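Local coordinates for protein autoinducer 2 sensor kinase/phosphatase LuxQ (Vibrio cholerae, PDB 3C38) that senses the quorum-sensing signal AI-2 through LuxP by way of this periplasmic domain, and switches between histidine kinase and phosphatase activity in a phosphorelay to LuxU and LuxO, at residues A80-S88 with G153-N164; H43-L53 with F68-N79. All blocks are in the same frame, centred on the assembly; numbering follows the deposited sequence.

Contact 1. Residues A80-S88 with G153-N164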
loop_
_atom_site.group_PDB
_atom_site.type_symbol
_atom_site.label_atom_id
_atom_site.label_comp_id
_atom_site.label_asym_id
_atom_site.label_seq_id
_atom_site.Cartn_x
_atom_site.Cartn_y
_atom_site.Cartn_z
ATOM N N ALA A 80 -9.135 -3.774 3.605
ATOM C CA ALA A 80 -8.094 -4.692 4.054
ATOM C C ALA A 80 -6.766 -4.432 3.358
ATOM O O ALA A 80 -6.739 -3.943 2.229
ATOM C CB ALA A 80 -8.523 -6.136 3.811
ATOM N N PRO A 81 -5.644 -4.746 4.031
ATOM C CA PRO A 81 -4.302 -4.554 3.461
ATOM C C PRO A 81 -4.094 -5.696 2.463
ATOM O O PRO A 81 -4.863 -6.652 2.465
ATOM C CB PRO A 81 -3.372 -4.710 4.665
ATOM C CG PRO A 81 -4.297 -4.863 5.884
ATOM C CD PRO A 81 -5.569 -5.407 5.340
ATOM N N ASP A 82 -3.077 -5.617 1.613
ATOM C CA ASP A 82 -2.848 -6.702 0.661
ATOM C C ASP A 82 -2.091 -7.831 1.342
ATOM O O ASP A 82 -2.144 -8.982 0.911
ATOM C CB ASP A 82 -2.064 -6.220 -0.560
ATOM C CG ASP A 82 -2.823 -5.178 -1.359
ATOM O OD1 ASP A 82 -4.069 -5.189 -1.303
ATOM O OD2 ASP A 82 -2.185 -4.357 -2.047
ATOM N N LEU A 83 -1.385 -7.498 2.412
ATOM C CA LEU A 83 -0.636 -8.503 3.140
ATOM C C LEU A 83 -0.397 -8.119 4.591
ATOM O O LEU A 83 -0.179 -6.945 4.932
ATOM C CB LEU A 83 0.698 -8.804 2.429
ATOM C CG LEU A 83 1.752 -7.712 2.249
ATOM C CD1 LEU A 83 2.618 -7.648 3.494
ATOM C CD2 LEU A 83 2.624 -8.027 1.043
ATOM N N ARG A 84 -0.466 -9.135 5.443
ATOM C CA ARG A 84 -0.259 -8.986 6.873
ATOM C C ARG A 84 0.654 -10.097 7.367
ATOM O O ARG A 84 0.608 -11.216 6.867
ATOM C CB ARG A 84 -1.576 -9.132 7.638
ATOM C CG ARG A 84 -2.591 -8.018 7.523
ATOM C CD ARG A 84 -3.460 -8.052 8.774
ATOM N NE ARG A 84 -4.642 -7.199 8.715
ATOM C CZ ARG A 84 -5.755 -7.506 8.054
ATOM N NH1 ARG A 84 -5.847 -8.652 7.385
ATOM N NH2 ARG A 84 -6.786 -6.670 8.073
ATOM N N PHE A 85 1.482 -9.785 8.352
ATOM C CA PHE A 85 2.337 -10.789 8.965
ATOM C C PHE A 85 2.811 -10.235 10.306
ATOM O O PHE A 85 2.960 -9.021 10.472
ATOM C CB PHE A 85 3.503 -11.182 8.039
ATOM C CG PHE A 85 4.533 -10.118 7.855
ATOM C CD1 PHE A 85 5.488 -9.880 8.837
ATOM C CD2 PHE A 85 4.556 -9.352 6.692
ATOM C CE1 PHE A 85 6.449 -8.907 8.661
ATOM C CE2 PHE A 85 5.517 -8.369 6.504
ATOM C CZ PHE A 85 6.466 -8.144 7.489
ATOM N N ILE A 86 3.006 -11.126 11.273
ATOM C CA ILE A 86 3.438 -10.722 12.607
ATOM C C ILE A 86 4.880 -11.128 12.876
ATOM O O ILE A 86 5.258 -12.281 12.677
ATOM C CB ILE A 86 2.520 -11.339 13.684
ATOM C CG1 ILE A 86 1.086 -10.856 13.475
ATOM C CG2 ILE A 86 2.993 -10.946 15.073
ATOM C CD1 ILE A 86 0.086 -11.495 14.408
ATOM N N SER A 87 5.676 -10.164 13.324
ATOM C CA SER A 87 7.081 -10.398 13.620
ATOM C C SER A 87 7.409 -10.328 15.111
ATOM O O SER A 87 6.704 -9.708 15.904
ATOM C CB SER A 87 7.960 -9.380 12.883
ATOM O OG SER A 87 8.728 -8.589 13.792
ATOM N N SER A 88 8.501 -10.987 15.468
ATOM C CA SER A 88 9.017 -11.011 16.823
ATOM C C SER A 88 10.501 -11.156 16.535
ATOM O O SER A 88 11.018 -12.268 16.426
ATOM C CB SER A 88 8.488 -12.221 17.590
ATOM O OG SER A 88 8.700 -12.041 18.981
ATOM N N GLY A 153 4.930 -8.830 20.069
ATOM C CA GLY A 153 5.317 -8.859 18.672
ATOM C C GLY A 153 4.936 -7.592 17.926
ATOM O O GLY A 153 4.656 -6.550 18.525
ATOM N N TYR A 154 4.931 -7.685 16.603
ATOM C CA TYR A 154 4.592 -6.557 15.758
ATOM C C TYR A 154 3.740 -7.030 14.594
ATOM O O TYR A 154 3.961 -8.115 14.039
ATOM C CB TYR A 154 5.865 -5.897 15.236
ATOM C CG TYR A 154 6.547 -5.013 16.252
ATOM C CD1 TYR A 154 6.083 -3.722 16.496
ATOM C CD2 TYR A 154 7.642 -5.470 16.989
ATOM C CE1 TYR A 154 6.691 -2.900 17.444
ATOM C CE2 TYR A 154 8.259 -4.655 17.949
ATOM C CZ TYR A 154 7.771 -3.373 18.167
ATOM O OH TYR A 154 8.362 -2.555 19.100
ATOM N N LEU A 155 2.740 -6.224 14.253
ATOM C CA LEU A 155 1.863 -6.533 13.139
ATOM C C LEU A 155 2.282 -5.622 11.991
ATOM O O LEU A 155 2.362 -4.392 12.133
ATOM C CB LEU A 155 0.390 -6.288 13.496
ATOM C CG LEU A 155 -0.600 -6.483 12.337
ATOM C CD1 LEU A 155 -0.460 -7.879 11.777
ATOM C CD2 LEU A 155 -2.028 -6.245 12.817
ATOM N N TYR A 156 2.586 -6.246 10.861
ATOM C CA TYR A 156 2.991 -5.515 9.677
ATOM C C TYR A 156 1.878 -5.645 8.651
ATOM O O TYR A 156 1.348 -6.737 8.435
ATOM C CB TYR A 156 4.282 -6.108 9.090
ATOM C CG TYR A 156 5.550 -5.865 9.887
ATOM C CD1 TYR A 156 5.814 -6.560 11.070
ATOM C CD2 TYR A 156 6.500 -4.954 9.437
ATOM C CE1 TYR A 156 7.012 -6.343 11.780
ATOM C CE2 TYR A 156 7.681 -4.731 10.133
ATOM C CZ TYR A 156 7.931 -5.423 11.296
ATOM O OH TYR A 156 9.106 -5.169 11.959
ATOM N N VAL A 157 1.510 -4.527 8.038
ATOM C CA VAL A 157 0.489 -4.529 6.999
ATOM C C VAL A 157 1.103 -3.842 5.794
ATOM O O VAL A 157 1.884 -2.889 5.929
ATOM C CB VAL A 157 -0.797 -3.749 7.415
ATOM C CG1 VAL A 157 -1.374 -4.343 8.699
ATOM C CG2 VAL A 157 -0.493 -2.272 7.590
ATOM N N GLY A 158 0.763 -4.327 4.609
ATOM C CA GLY A 158 1.309 -3.715 3.416
ATOM C C GLY A 158 0.298 -3.581 2.297
ATOM O O GLY A 158 -0.689 -4.327 2.250
ATOM N N ILE A 159 0.551 -2.608 1.423
ATOM C CA ILE A 159 -0.262 -2.343 0.241
ATOM C C ILE A 159 0.677 -2.501 -0.942
ATOM O O ILE A 159 1.680 -1.792 -1.027
ATOM C CB ILE A 159 -0.767 -0.899 0.180
ATOM C CG1 ILE A 159 -1.661 -0.590 1.367
ATOM C CG2 ILE A 159 -1.568 -0.689 -1.082
ATOM C CD1 ILE A 159 -1.994 0.899 1.458
ATOM N N VAL A 160 0.370 -3.421 -1.850
ATOM C CA VAL A 160 1.214 -3.610 -3.025
ATOM C C VAL A 160 0.729 -2.670 -4.119
ATOM O O VAL A 160 -0.435 -2.724 -4.525
ATOM C CB VAL A 160 1.153 -5.061 -3.553
ATOM C CG1 VAL A 160 1.972 -5.168 -4.854
ATOM C CG2 VAL A 160 1.687 -6.024 -2.500
ATOM N N LEU A 161 1.625 -1.809 -4.593
ATOM C CA LEU A 161 1.280 -0.841 -5.628
ATOM C C LEU A 161 1.188 -1.426 -7.041
ATOM O O LEU A 161 0.307 -1.043 -7.814
ATOM C CB LEU A 161 2.279 0.318 -5.602
ATOM C CG LEU A 161 2.324 1.019 -4.238
ATOM C CD1 LEU A 161 3.346 2.131 -4.261
ATOM C CD2 LEU A 161 0.942 1.582 -3.885
ATOM N N ASN A 162 2.088 -2.345 -7.376
ATOM C CA ASN A 162 2.086 -2.961 -8.701
ATOM C C ASN A 162 0.722 -3.559 -8.992
ATOM O O ASN A 162 0.197 -4.337 -8.195
ATOM C CB ASN A 162 3.147 -4.075 -8.788
ATOM C CG ASN A 162 4.549 -3.558 -8.499
ATOM O OD1 ASN A 162 4.802 -2.960 -7.443
ATOM N ND2 ASN A 162 5.461 -3.769 -9.438
ATOM N N ASP A 163 0.157 -3.184 -10.133
ATOM C CA ASP A 163 -1.137 -3.694 -10.558
ATOM C C ASP A 163 -2.285 -3.479 -9.584
ATOM O O ASP A 163 -3.323 -4.136 -9.700
ATOM C CB ASP A 163 -1.023 -5.186 -10.862
ATOM C CG ASP A 163 -0.086 -5.467 -12.012
ATOM O OD1 ASP A 163 0.630 -6.478 -11.936
ATOM O OD2 ASP A 163 -0.071 -4.678 -12.987
ATOM N N ASN A 164 -2.122 -2.569 -8.631
ATOM C CA ASN A 164 -3.208 -2.326 -7.689
ATOM C C ASN A 164 -4.225 -1.386 -8.355
ATOM O O ASN A 164 -4.231 -0.170 -8.117
ATOM C CB ASN A 164 -2.701 -1.694 -6.400
ATOM C CG ASN A 164 -3.723 -1.776 -5.304
ATOM O OD1 ASN A 164 -4.916 -1.606 -5.559
ATOM N ND2 ASN A 164 -3.276 -2.047 -4.076
HETATM O O HOH W 1 -5.440 -3.346 -2.388
#
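Phe85 and Tyr156 form a hydrogen-bonded antiparallel pair whose rings lie on the same side of the sheet. The ring planes are only 11° apart, but they are slid so far that they barely overlap; what sits over the Phe85 face is Tyr156 CB, 3.5 Å from the ring centroid. A chi1 of 70° sets Phe85 CG between its own backbone N and carbonyl carbon, swinging the ring across toward the neighbouring strand. Farther along, Ser87 CB rests 3.4 Å from Tyr156 CE1. Met138 and helix 106-115 pack against this aromatic side. Strands 83-88 and 153-160 are the second and third of a five-stranded antiparallel sheet, part of a sensor domain of the Cache clan. At the start of 83-88 the ladder breaks into a classic beta bulge: Gly158 O accepts from both Asp82 N (2.8 Å) and Leu83 N (3.3 Å). Beside the bulge, Asp82 OD2 accepts from Val160 N at 2.7 Å, on the anti side of the carboxylate. One water joins Asp82 OD1 to Asn164 ND2, and that amide also donates to Val160 O at 3.0 Å, while Asn164 OD1 caps the following helix at Leu167 N.

Contact 2. Residues H43-L53 with F68-N79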
loop_
_atom_site.group_PDB
_atom_site.type_symbol
_atom_site.label_atom_id
_atom_site.label_comp_id
_atom_site.label_asym_id
_atom_site.label_seq_id
_atom_site.Cartn_x
_atom_site.Cartn_y
_atom_site.Cartn_z
ATOM N N HIS A 43 -7.323 1.137 11.169
ATOM C CA HIS A 43 -7.705 -0.242 11.423
ATOM C C HIS A 43 -6.539 -1.042 11.994
ATOM O O HIS A 43 -6.722 -1.848 12.901
ATOM C CB HIS A 43 -8.233 -0.897 10.148
ATOM C CG HIS A 43 -9.525 -0.309 9.674
ATOM N ND1 HIS A 43 -10.595 -0.097 10.517
ATOM C CD2 HIS A 43 -9.913 0.129 8.451
ATOM C CE1 HIS A 43 -11.587 0.448 9.834
ATOM N NE2 HIS A 43 -11.200 0.595 8.581
ATOM N N GLN A 44 -5.341 -0.809 11.469
ATOM C CA GLN A 44 -4.153 -1.504 11.952
ATOM C C GLN A 44 -3.934 -1.253 13.447
ATOM O O GLN A 44 -3.868 -2.200 14.239
ATOM C CB GLN A 44 -2.910 -1.057 11.164
ATOM C CG GLN A 44 -1.589 -1.419 11.835
ATOM C CD GLN A 44 -0.362 -1.110 10.983
ATOM O OE1 GLN A 44 -0.258 -0.045 10.366
ATOM N NE2 GLN A 44 0.584 -2.046 10.964
ATOM N N ASP A 45 -3.828 0.020 13.821
ATOM C CA ASP A 45 -3.596 0.404 15.213
ATOM C C ASP A 45 -4.699 -0.020 16.178
ATOM O O ASP A 45 -4.455 -0.250 17.368
ATOM C CB ASP A 45 -3.382 1.913 15.311
ATOM C CG ASP A 45 -2.054 2.339 14.740
ATOM O OD1 ASP A 45 -1.171 1.471 14.615
ATOM O OD2 ASP A 45 -1.879 3.530 14.433
ATOM N N SER A 46 -5.911 -0.126 15.655
ATOM C CA SER A 46 -7.054 -0.532 16.451
ATOM C C SER A 46 -7.011 -2.043 16.666
ATOM O O SER A 46 -7.310 -2.543 17.751
ATOM C CB SER A 46 -8.344 -0.146 15.732
ATOM O OG SER A 46 -9.456 -0.346 16.575
ATOM N N THR A 47 -6.631 -2.772 15.627
ATOM C CA THR A 47 -6.549 -4.219 15.719
ATOM C C THR A 47 -5.332 -4.634 16.537
ATOM O O THR A 47 -5.303 -5.715 17.119
ATOM C CB THR A 47 -6.454 -4.841 14.328
ATOM O OG1 THR A 47 -7.637 -4.519 13.590
ATOM C CG2 THR A 47 -6.317 -6.353 14.422
ATOM N N ALA A 48 -4.332 -3.759 16.584
ATOM C CA ALA A 48 -3.106 -4.031 17.323
ATOM C C ALA A 48 -3.394 -4.096 18.818
ATOM O O ALA A 48 -2.584 -4.613 19.594
ATOM C CB ALA A 48 -2.067 -2.946 17.037
ATOM N N LYS A 49 -4.552 -3.571 19.215
ATOM C CA LYS A 49 -4.950 -3.557 20.617
ATOM C C LYS A 49 -6.100 -4.512 20.933
ATOM O O LYS A 49 -6.705 -4.433 22.000
ATOM C CB LYS A 49 -5.325 -2.131 21.026
ATOM C CG LYS A 49 -4.136 -1.198 21.006
ATOM C CD LYS A 49 -4.506 0.222 21.352
ATOM C CE LYS A 49 -3.251 1.051 21.551
ATOM N NZ LYS A 49 -3.547 2.485 21.795
ATOM N N ASN A 50 -6.399 -5.423 20.018
ATOM C CA ASN A 50 -7.487 -6.355 20.251
ATOM C C ASN A 50 -7.014 -7.571 21.031
ATOM O O ASN A 50 -6.261 -8.394 20.514
ATOM C CB ASN A 50 -8.094 -6.808 18.927
ATOM C CG ASN A 50 -9.344 -7.638 19.117
ATOM O OD1 ASN A 50 -9.337 -8.638 19.839
ATOM N ND2 ASN A 50 -10.426 -7.232 18.468
ATOM N N ALA A 51 -7.466 -7.679 22.278
ATOM C CA ALA A 51 -7.102 -8.795 23.142
ATOM C C ALA A 51 -7.135 -10.106 22.368
ATOM O O ALA A 51 -6.192 -10.902 22.438
ATOM C CB ALA A 51 -8.053 -8.867 24.319
ATOM N N SER A 52 -8.222 -10.329 21.633
ATOM C CA SER A 52 -8.363 -11.546 20.839
ATOM C C SER A 52 -7.069 -11.795 20.072
ATOM O O SER A 52 -6.488 -12.877 20.148
ATOM C CB SER A 52 -9.525 -11.412 19.853
ATOM O OG SER A 52 -10.733 -11.118 20.524
ATOM N N LEU A 53 -6.616 -10.784 19.337
ATOM C CA LEU A 53 -5.385 -10.911 18.574
ATOM C C LEU A 53 -4.232 -11.258 19.501
ATOM O O LEU A 53 -3.517 -12.232 19.275
ATOM C CB LEU A 53 -5.063 -9.609 17.836
ATOM C CG LEU A 53 -3.676 -9.557 17.179
ATOM C CD1 LEU A 53 -3.526 -10.701 16.194
ATOM C CD2 LEU A 53 -3.482 -8.222 16.477
ATOM N N PHE A 68 -9.004 -15.227 13.105
ATOM C CA PHE A 68 -9.094 -13.875 13.636
ATOM C C PHE A 68 -9.087 -12.805 12.551
ATOM O O PHE A 68 -10.050 -12.047 12.417
ATOM C CB PHE A 68 -7.959 -13.587 14.615
ATOM C CG PHE A 68 -7.941 -12.167 15.092
ATOM C CD1 PHE A 68 -8.857 -11.723 16.035
ATOM C CD2 PHE A 68 -7.049 -11.252 14.547
ATOM C CE1 PHE A 68 -8.890 -10.387 16.424
ATOM C CE2 PHE A 68 -7.074 -9.914 14.928
ATOM C CZ PHE A 68 -7.997 -9.480 15.870
ATOM N N PHE A 69 -8.002 -12.732 11.786
ATOM C CA PHE A 69 -7.898 -11.734 10.729
ATOM C C PHE A 69 -8.985 -11.920 9.686
ATOM O O PHE A 69 -9.414 -10.960 9.044
ATOM C CB PHE A 69 -6.513 -11.787 10.085
ATOM C CG PHE A 69 -5.436 -11.220 10.954
ATOM C CD1 PHE A 69 -5.334 -9.847 11.144
ATOM C CD2 PHE A 69 -4.565 -12.055 11.638
ATOM C CE1 PHE A 69 -4.383 -9.317 12.009
ATOM C CE2 PHE A 69 -3.610 -11.535 12.506
ATOM C CZ PHE A 69 -3.520 -10.163 12.690
ATOM N N SER A 70 -9.436 -13.157 9.526
ATOM C CA SER A 70 -10.490 -13.440 8.572
ATOM C C SER A 70 -11.749 -12.734 9.072
ATOM O O SER A 70 -12.566 -12.257 8.283
ATOM C CB SER A 70 -10.722 -14.946 8.480
ATOM O OG SER A 70 -11.615 -15.253 7.426
ATOM N N SER A 71 -11.887 -12.660 10.393
ATOM C CA SER A 71 -13.029 -12.004 11.022
ATOM C C SER A 71 -12.953 -10.489 10.872
ATOM O O SER A 71 -13.959 -9.826 10.618
ATOM C CB SER A 71 -13.090 -12.356 12.510
ATOM O OG SER A 71 -14.062 -13.352 12.761
ATOM N N VAL A 72 -11.752 -9.949 11.043
ATOM C CA VAL A 72 -11.528 -8.514 10.928
ATOM C C VAL A 72 -11.912 -8.043 9.531
ATOM O O VAL A 72 -12.602 -7.035 9.368
ATOM C CB VAL A 72 -10.047 -8.165 11.174
ATOM C CG1 VAL A 72 -9.856 -6.656 11.159
ATOM C CG2 VAL A 72 -9.590 -8.752 12.500
ATOM N N ASP A 73 -11.458 -8.781 8.525
ATOM C CA ASP A 73 -11.751 -8.441 7.141
ATOM C C ASP A 73 -13.175 -8.840 6.788
ATOM O O ASP A 73 -13.842 -8.159 6.016
ATOM C CB ASP A 73 -10.763 -9.136 6.205
ATOM C CG ASP A 73 -9.323 -8.873 6.588
ATOM O OD1 ASP A 73 -9.019 -7.736 7.009
ATOM O OD2 ASP A 73 -8.495 -9.801 6.459
ATOM N N GLU A 74 -13.637 -9.948 7.359
ATOM C CA GLU A 74 -14.992 -10.429 7.119
ATOM C C GLU A 74 -15.970 -9.258 7.147
ATOM O O GLU A 74 -16.914 -9.196 6.359
ATOM C CB GLU A 74 -15.394 -11.429 8.206
ATOM C CG GLU A 74 -16.868 -11.805 8.190
ATOM C CD GLU A 74 -17.354 -12.317 9.533
ATOM O OE1 GLU A 74 -16.766 -13.290 10.054
ATOM O OE2 GLU A 74 -18.328 -11.743 10.068
ATOM N N LEU A 75 -15.717 -8.329 8.061
ATOM C CA LEU A 75 -16.566 -7.164 8.249
ATOM C C LEU A 75 -16.072 -5.895 7.555
ATOM O O LEU A 75 -16.738 -4.860 7.608
ATOM C CB LEU A 75 -16.716 -6.907 9.749
ATOM C CG LEU A 75 -15.393 -6.773 10.514
ATOM C CD1 LEU A 75 -14.911 -5.333 10.455
ATOM C CD2 LEU A 75 -15.584 -7.199 11.958
ATOM N N GLU A 76 -14.915 -5.973 6.901
ATOM C CA GLU A 76 -14.353 -4.806 6.224
ATOM C C GLU A 76 -13.426 -5.126 5.057
ATOM O O GLU A 76 -12.505 -4.361 4.772
ATOM C CB GLU A 76 -13.600 -3.942 7.239
ATOM C CG GLU A 76 -14.506 -3.083 8.096
ATOM C CD GLU A 76 -14.472 -1.635 7.679
ATOM O OE1 GLU A 76 -13.509 -0.939 8.063
ATOM O OE2 GLU A 76 -15.397 -1.198 6.959
ATOM N N LEU A 77 -13.684 -6.244 4.382
ATOM C CA LEU A 77 -12.876 -6.684 3.243
ATOM C C LEU A 77 -12.422 -5.513 2.374
ATOM O O LEU A 77 -11.309 -5.507 1.840
ATOM C CB LEU A 77 -13.677 -7.677 2.394
ATOM C CG LEU A 77 -14.191 -8.921 3.127
ATOM C CD1 LEU A 77 -15.191 -9.651 2.243
ATOM C CD2 LEU A 77 -13.026 -9.830 3.502
ATOM N N SER A 78 -13.295 -4.521 2.243
ATOM C CA SER A 78 -13.015 -3.334 1.446
ATOM C C SER A 78 -11.714 -2.621 1.837
ATOM O O SER A 78 -10.874 -2.325 0.980
ATOM C CB SER A 78 -14.197 -2.368 1.556
ATOM O OG SER A 78 -14.628 -2.258 2.903
ATOM N N ASN A 79 -11.543 -2.353 3.130
ATOM C CA ASN A 79 -10.351 -1.654 3.611
ATOM C C ASN A 79 -9.226 -2.553 4.117
ATOM O O ASN A 79 -8.444 -2.136 4.963
ATOM C CB ASN A 79 -10.734 -0.683 4.730
ATOM C CG ASN A 79 -11.931 0.158 4.376
ATOM O OD1 ASN A 79 -12.005 0.728 3.286
ATOM N ND2 ASN A 79 -12.879 0.251 5.299
#
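Phe68 reaches across to the turn between the two helices of 43-53 and wedges its ring there. A chi1 of 175° carries the ring toward Leu53, which crosses it at about a right angle, CB lying 3.5 Å from Phe68 CZ. One face of the ring is still backed by Val72 CG2 of its own helix; the opposite face lies over the backbone of Leu53, whose CA stands above the ring centre. Thr47 CG2 meets the ring at its edge, in plane, 3.7 Å from Phe68 CE2, and Ser52 CB comes in obliquely at 3.6 Å from Phe68 CE1.

Phe69, the next residue, lies deeper, between Leu53 and the sheet residues Arg84 and Leu155. Phe68 CD2 stands over the centre of one of its faces, Leu53 CD1 approaches Phe69 CZ obliquely at 3.5 Å, and Trp94 stacks with the ring. The Thr47 side chain is pinned from behind: its OG1 donates to His43 O at 2.9 Å, while Thr47 N reaches the same oxygen from the opposite face of the carbonyl plane. This turns the methyl toward Phe68 and leaves OG1 beside Val72 CG1.

At the polar end the His43 ring stands nearly upright to the Glu76 carboxylate, planes 77° apart. His43 NE2 is 2.8 Å from Glu76 OE1, but the angle is poor for a hydrogen bond. Asn79 ND2 does donate to Glu76 OE1, at 3.1 Å and from above the carboxylate plane, steadying the glutamate beside the imidazole.

The whole is helix packing on one side of a sheet: the end of the long N-terminal helix 22-47, a type I turn from Thr47 to Asn50, and helices 51-58 and 65-74 flank the five-stranded sheet, consistent with the long N-terminal helix and helix-flanked sheets of Cache-type periplasmic sensors.

In the fold
From the N terminus, the last turn of helix 22-47 opens contact 2, and the chain then turns into helix 51-58. It returns along helix 65-74, so contact 2 closes a short loop of 14 residues. It is complete before contact 1 begins: Asn79 leads straight into Ala80, and strand 83-88 pairs with 153-160 only after 64 residues carrying strands 91-95, 123-127 and 134-143 and helix 106-115. The two loops therefore follow in series and neither cross nor nest. They touch directly: Asp73 forms a salt bridge with Arg84, Phe69 packs on the Arg84 chain, and Gln44 lies against Leu155 and Val157, fastening the helices to one face of the sheet.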